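TRAP solute Binding Protein (Uncultured marine bacterium, PDB 5I7I) binds aromatic acids such as 3-hydroxybenzoate, probably as the periplasmic solute-binding component of a TRAP transporter. Local coordinates at residues A[111-125]-A[136-148]. Sequence-based numbering, arbitrary orientation.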
loop_
_atom_site.group_PDB
_atom_site.type_symbol
_atom_site.label_atom_id
_atom_site.label_comp_id
_atom_site.label_asym_id
_atom_site.label_seq_id
_atom_site.Cartn_x
_atom_site.Cartn_y
_atom_site.Cartn_z
ATOM N N PRO A 111 -7.336 -7.626 5.179
ATOM C CA PRO A 111 -5.956 -7.752 5.674
ATOM C C PRO A 111 -5.857 -8.222 7.111
ATOM O O PRO A 111 -6.622 -7.814 7.987
ATOM C CB PRO A 111 -5.401 -6.328 5.541
ATOM C CG PRO A 111 -6.614 -5.473 5.784
ATOM C CD PRO A 111 -7.749 -6.211 5.109
ATOM N N ALA A 112 -4.892 -9.099 7.343
ATOM C CA ALA A 112 -4.392 -9.355 8.689
ATOM C C ALA A 112 -3.206 -8.416 8.918
ATOM O O ALA A 112 -3.197 -7.298 8.392
ATOM C CB ALA A 112 -4.016 -10.828 8.834
ATOM N N SER A 113 -2.194 -8.847 9.661
ATOM C CA SER A 113 -0.992 -8.033 9.789
ATOM C C SER A 113 -0.380 -7.771 8.409
ATOM O O SER A 113 -0.595 -8.519 7.449
ATOM C CB SER A 113 0.037 -8.757 10.648
ATOM O OG SER A 113 0.490 -9.916 9.979
ATOM N N ALA A 114 0.424 -6.713 8.316
ATOM C CA ALA A 114 1.167 -6.514 7.073
ATOM C C ALA A 114 2.133 -7.662 6.823
ATOM O O ALA A 114 2.353 -8.045 5.672
ATOM C CB ALA A 114 1.917 -5.185 7.079
ATOM N N GLU A 115 2.682 -8.251 7.880
ATOM C CA GLU A 115 3.588 -9.383 7.710
ATOM C C GLU A 115 2.890 -10.542 7.003
ATOM O O GLU A 115 3.436 -11.124 6.056
ATOM C CB GLU A 115 4.085 -9.824 9.080
ATOM C CG GLU A 115 4.895 -11.111 9.079
ATOM C CD GLU A 115 5.417 -11.498 10.463
ATOM O OE1 GLU A 115 5.101 -10.824 11.466
ATOM O OE2 GLU A 115 6.182 -12.493 10.539
ATOM N N ALA A 116 1.685 -10.900 7.467
ATOM C CA ALA A 116 0.978 -12.024 6.860
ATOM C C ALA A 116 0.469 -11.655 5.480
ATOM O O ALA A 116 0.577 -12.446 4.530
ATOM C CB ALA A 116 -0.193 -12.445 7.754
ATOM N N THR A 117 -0.100 -10.459 5.353
ATOM C CA THR A 117 -0.756 -10.081 4.113
ATOM C C THR A 117 0.267 -9.828 3.016
ATOM O O THR A 117 -0.008 -10.079 1.840
ATOM C CB THR A 117 -1.674 -8.875 4.359
ATOM O OG1 THR A 117 -2.516 -9.125 5.500
ATOM C CG2 THR A 117 -2.590 -8.660 3.171
ATOM N N SER A 118 1.452 -9.341 3.379
ATOM C CA SER A 118 2.500 -9.105 2.392
ATOM C C SER A 118 3.044 -10.410 1.821
ATOM O O SER A 118 3.299 -10.495 0.616
ATOM C CB SER A 118 3.636 -8.306 3.016
ATOM O OG SER A 118 3.236 -6.992 3.303
ATOM N N GLN A 119 3.296 -11.420 2.667
ATOM C CA GLN A 119 3.702 -12.722 2.154
ATOM C C GLN A 119 2.630 -13.316 1.248
ATOM O O GLN A 119 2.939 -13.912 0.208
ATOM C CB GLN A 119 3.990 -13.657 3.318
ATOM C CG GLN A 119 5.240 -13.278 4.050
ATOM C CD GLN A 119 5.468 -14.116 5.270
ATOM O OE1 GLN A 119 6.179 -15.122 5.230
ATOM N NE2 GLN A 119 4.813 -13.742 6.362
ATOM N N ALA A 120 1.367 -13.173 1.648
ATOM C CA ALA A 120 0.267 -13.626 0.810
ATOM C C ALA A 120 0.320 -12.948 -0.556
ATOM O O ALA A 120 0.210 -13.612 -1.586
ATOM C CB ALA A 120 -1.058 -13.348 1.520
ATOM N N LEU A 121 0.495 -11.619 -0.580
ATOM C CA LEU A 121 0.590 -10.889 -1.843
ATOM C C LEU A 121 1.731 -11.410 -2.702
ATOM O O LEU A 121 1.583 -11.577 -3.920
ATOM C CB LEU A 121 0.816 -9.401 -1.581
ATOM C CG LEU A 121 -0.469 -8.590 -1.459
ATOM C CD1 LEU A 121 -0.205 -7.286 -0.731
ATOM C CD2 LEU A 121 -1.055 -8.333 -2.847
ATOM N N GLN A 122 2.908 -11.605 -2.105
ATOM C CA GLN A 122 4.043 -12.055 -2.905
ATOM C C GLN A 122 3.800 -13.442 -3.502
ATOM O O GLN A 122 4.082 -13.679 -4.683
ATOM C CB GLN A 122 5.315 -12.023 -2.067
ATOM C CG GLN A 122 6.547 -12.442 -2.864
ATOM C CD GLN A 122 6.893 -11.451 -3.944
ATOM O OE1 GLN A 122 6.882 -10.245 -3.705
ATOM N NE2 GLN A 122 7.220 -11.943 -5.139
ATOM N N GLU A 123 3.294 -14.384 -2.706
ATOM C CA GLU A 123 3.033 -15.711 -3.261
ATOM C C GLU A 123 1.967 -15.643 -4.343
ATOM O O GLU A 123 2.035 -16.351 -5.357
ATOM C CB GLU A 123 2.630 -16.705 -2.163
ATOM C CG GLU A 123 2.282 -18.079 -2.751
ATOM C CD GLU A 123 2.083 -19.185 -1.749
ATOM O OE1 GLU A 123 2.387 -19.005 -0.565
ATOM O OE2 GLU A 123 1.634 -20.275 -2.173
ATOM N N TYR A 124 0.972 -14.791 -4.140
ATOM C CA TYR A 124 -0.075 -14.575 -5.134
ATOM C C TYR A 124 0.516 -14.112 -6.460
ATOM O O TYR A 124 0.215 -14.673 -7.518
ATOM C CB TYR A 124 -1.007 -13.527 -4.547
ATOM C CG TYR A 124 -2.273 -13.125 -5.269
ATOM C CD1 TYR A 124 -3.381 -13.946 -5.279
ATOM C CD2 TYR A 124 -2.407 -11.845 -5.795
ATOM C CE1 TYR A 124 -4.582 -13.530 -5.857
ATOM C CE2 TYR A 124 -3.590 -11.423 -6.382
ATOM C CZ TYR A 124 -4.674 -12.269 -6.397
ATOM O OH TYR A 124 -5.865 -11.843 -6.951
ATOM N N VAL A 125 1.380 -13.099 -6.404
ATOM C CA VAL A 125 2.076 -12.589 -7.587
ATOM C C VAL A 125 3.021 -13.626 -8.186
ATOM O O VAL A 125 3.199 -13.675 -9.415
ATOM C CB VAL A 125 2.813 -11.285 -7.209
ATOM C CG1 VAL A 125 3.866 -10.899 -8.265
ATOM C CG2 VAL A 125 1.803 -10.163 -6.980
ATOM N N TYR A 136 7.823 -6.552 -15.677
ATOM C CA TYR A 136 8.759 -6.017 -14.699
ATOM C C TYR A 136 9.579 -7.144 -14.090
ATOM O O TYR A 136 9.196 -8.317 -14.118
ATOM C CB TYR A 136 8.011 -5.314 -13.549
ATOM C CG TYR A 136 6.969 -4.314 -13.992
ATOM C CD1 TYR A 136 5.693 -4.738 -14.342
ATOM C CD2 TYR A 136 7.266 -2.958 -14.121
ATOM C CE1 TYR A 136 4.732 -3.842 -14.775
ATOM C CE2 TYR A 136 6.304 -2.046 -14.545
ATOM C CZ TYR A 136 5.043 -2.500 -14.878
ATOM O OH TYR A 136 4.064 -1.637 -15.288
ATOM N N LYS A 137 10.697 -6.758 -13.491
ATOM C CA LYS A 137 11.378 -7.596 -12.514
ATOM C C LYS A 137 10.781 -7.257 -11.156
ATOM O O LYS A 137 10.936 -6.131 -10.655
ATOM C CB LYS A 137 12.891 -7.350 -12.528
ATOM C CG LYS A 137 13.640 -7.981 -11.359
ATOM C CD LYS A 137 13.534 -9.496 -11.312
ATOM C CE LYS A 137 14.271 -10.017 -10.076
ATOM N NZ LYS A 137 14.281 -11.510 -10.019
ATOM N N VAL A 138 10.114 -8.225 -10.554
ATOM C CA VAL A 138 9.479 -8.005 -9.262
ATOM C C VAL A 138 10.554 -8.117 -8.192
ATOM O O VAL A 138 11.245 -9.141 -8.099
ATOM C CB VAL A 138 8.358 -9.016 -9.007
ATOM C CG1 VAL A 138 7.805 -8.865 -7.582
ATOM C CG2 VAL A 138 7.241 -8.854 -10.033
ATOM N N LEU A 139 10.718 -7.063 -7.392
ATOM C CA LEU A 139 11.528 -7.178 -6.188
ATOM C C LEU A 139 10.662 -7.643 -5.025
ATOM O O LEU A 139 10.964 -8.663 -4.394
ATOM C CB LEU A 139 12.268 -5.873 -5.878
ATOM C CG LEU A 139 13.142 -5.352 -7.029
ATOM C CD1 LEU A 139 13.702 -4.000 -6.655
ATOM C CD2 LEU A 139 14.254 -6.337 -7.382
ATOM N N ALA A 140 9.558 -6.954 -4.757
ATOM C CA ALA A 140 8.585 -7.481 -3.809
ATOM C C ALA A 140 7.279 -6.761 -4.019
ATOM O O ALA A 140 7.257 -5.599 -4.431
ATOM C CB ALA A 140 9.033 -7.278 -2.362
ATOM N N VAL A 141 6.191 -7.465 -3.732
ATOM C CA VAL A 141 4.874 -6.870 -3.561
ATOM C C VAL A 141 4.457 -7.098 -2.118
ATOM O O VAL A 141 4.629 -8.200 -1.584
ATOM C CB VAL A 141 3.862 -7.498 -4.530
ATOM C CG1 VAL A 141 2.484 -6.874 -4.361
ATOM C CG2 VAL A 141 4.332 -7.332 -5.966
ATOM N N PHE A 142 3.988 -6.036 -1.469
ATOM C CA PHE A 142 3.676 -6.075 -0.048
ATOM C C PHE A 142 2.653 -4.984 0.237
ATOM O O PHE A 142 2.096 -4.388 -0.688
ATOM C CB PHE A 142 4.949 -6.000 0.798
ATOM C CG PHE A 142 5.833 -4.807 0.554
ATOM C CD1 PHE A 142 6.845 -4.855 -0.400
ATOM C CD2 PHE A 142 5.697 -3.657 1.312
ATOM C CE1 PHE A 142 7.701 -3.791 -0.568
ATOM C CE2 PHE A 142 6.558 -2.592 1.145
ATOM C CZ PHE A 142 7.547 -2.664 0.192
ATOM N N CYS A 143 2.364 -4.728 1.512
ATOM C CA CYS A 143 1.287 -3.806 1.833
ATOM C C CYS A 143 1.530 -3.209 3.203
ATOM O O CYS A 143 2.381 -3.671 3.963
ATOM C CB CYS A 143 -0.072 -4.505 1.766
ATOM S SG CYS A 143 -0.264 -5.861 2.933
ATOM N N HIS A 144 0.725 -2.206 3.531
ATOM C CA HIS A 144 0.787 -1.572 4.834
ATOM C C HIS A 144 -0.096 -2.314 5.843
ATOM O O HIS A 144 -0.961 -3.120 5.494
ATOM C CB HIS A 144 0.457 -0.073 4.745
ATOM C CG HIS A 144 -0.867 0.291 4.124
ATOM N ND1 HIS A 144 -2.077 0.133 4.772
ATOM C CD2 HIS A 144 -1.153 0.924 2.955
ATOM C CE1 HIS A 144 -3.048 0.622 4.014
ATOM N NE2 HIS A 144 -2.515 1.124 2.916
ATOM N N ALA A 145 0.150 -2.064 7.118
ATOM C CA ALA A 145 -0.780 -2.536 8.133
ATOM C C ALA A 145 -2.152 -1.927 7.869
ATOM O O ALA A 145 -2.258 -0.886 7.231
ATOM C CB ALA A 145 -0.276 -2.131 9.510
ATOM N N PRO A 146 -3.225 -2.563 8.316
ATOM C CA PRO A 146 -4.555 -2.063 7.948
ATOM C C PRO A 146 -4.730 -0.571 8.167
ATOM O O PRO A 146 -4.329 -0.009 9.188
ATOM C CB PRO A 146 -5.497 -2.882 8.823
ATOM C CG PRO A 146 -4.773 -4.175 9.005
ATOM C CD PRO A 146 -3.309 -3.790 9.127
ATOM N N GLY A 147 -5.319 0.076 7.182
ATOM C CA GLY A 147 -5.580 1.493 7.285
ATOM C C GLY A 147 -6.609 1.854 8.342
ATOM O O GLY A 147 -7.425 1.036 8.777
ATOM N N LYS A 148 -6.533 3.120 8.766
ATOM C CA LYS A 148 -7.424 3.701 9.752
ATOM C C LYS A 148 -8.158 4.878 9.117
ATOM O O LYS A 148 -7.792 5.387 8.045
ATOM C CB LYS A 148 -6.642 4.126 10.997
ATOM C CG LYS A 148 -6.093 2.966 11.846
ATOM C CD LYS A 148 -4.751 2.387 11.369
ATOM C CE LYS A 148 -4.368 1.157 12.157
ATOM N NZ LYS A 148 -3.151 0.486 11.622
HETATM O O HOH W 1 -2.093 -5.732 5.982
#
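Ser-118 and Gln-122, one turn apart on helix 114-125, each accept a backbone N-H from the strand 136-143 region. Gln-122 OE1 takes Val-141 N at 2.9 Å in a nearly straight bond (164°). Gln-122 CG stands anti to the backbone N (chi1 -178°) and the chain bends at chi2, which brings the amide to the strand backbone. Gln-122 NE2 is held by Asp-126. Ser-118 OG receives Cys-143 N at 3.0 Å and donates to Ala-114 O at 2.7 Å, so the hydroxyl links the strand to the helix's own preceding turn. Replacing Ser-118 by alanine would probably leave Cys-143 N without this acceptor and open a small gap beside Phe-142 CB. A water bridges Ala-112 O and His-144 O, donating to both.

Val-141 splits its branches: CG1 meets Leu-121 CB and CG2 meets Val-125 CG2, the latter pair 3.9 Å apart. Leu-121 CD1 also touches Cys-143 CB. Cys-143 SG lies against Thr-117, 3.6 Å from both its CB and CG2. Ala-114 CB rests on the backbone of Cys-143 to Ala-145. Just before the helix, the Pro-111 and Pro-146 rings lie alongside each other, pointing opposite ways, CG to CG 3.9 Å.

The helix runs obliquely and roughly antiparallel to edge strand 136-143 (136°). Leu-139 and Ala-140 form a classic beta bulge opposite Phe-240. The strand leads to His-144 in the 3-hydroxybenzoate pocket, in the cleft between two lobes, as in family 7 solute-binding proteins.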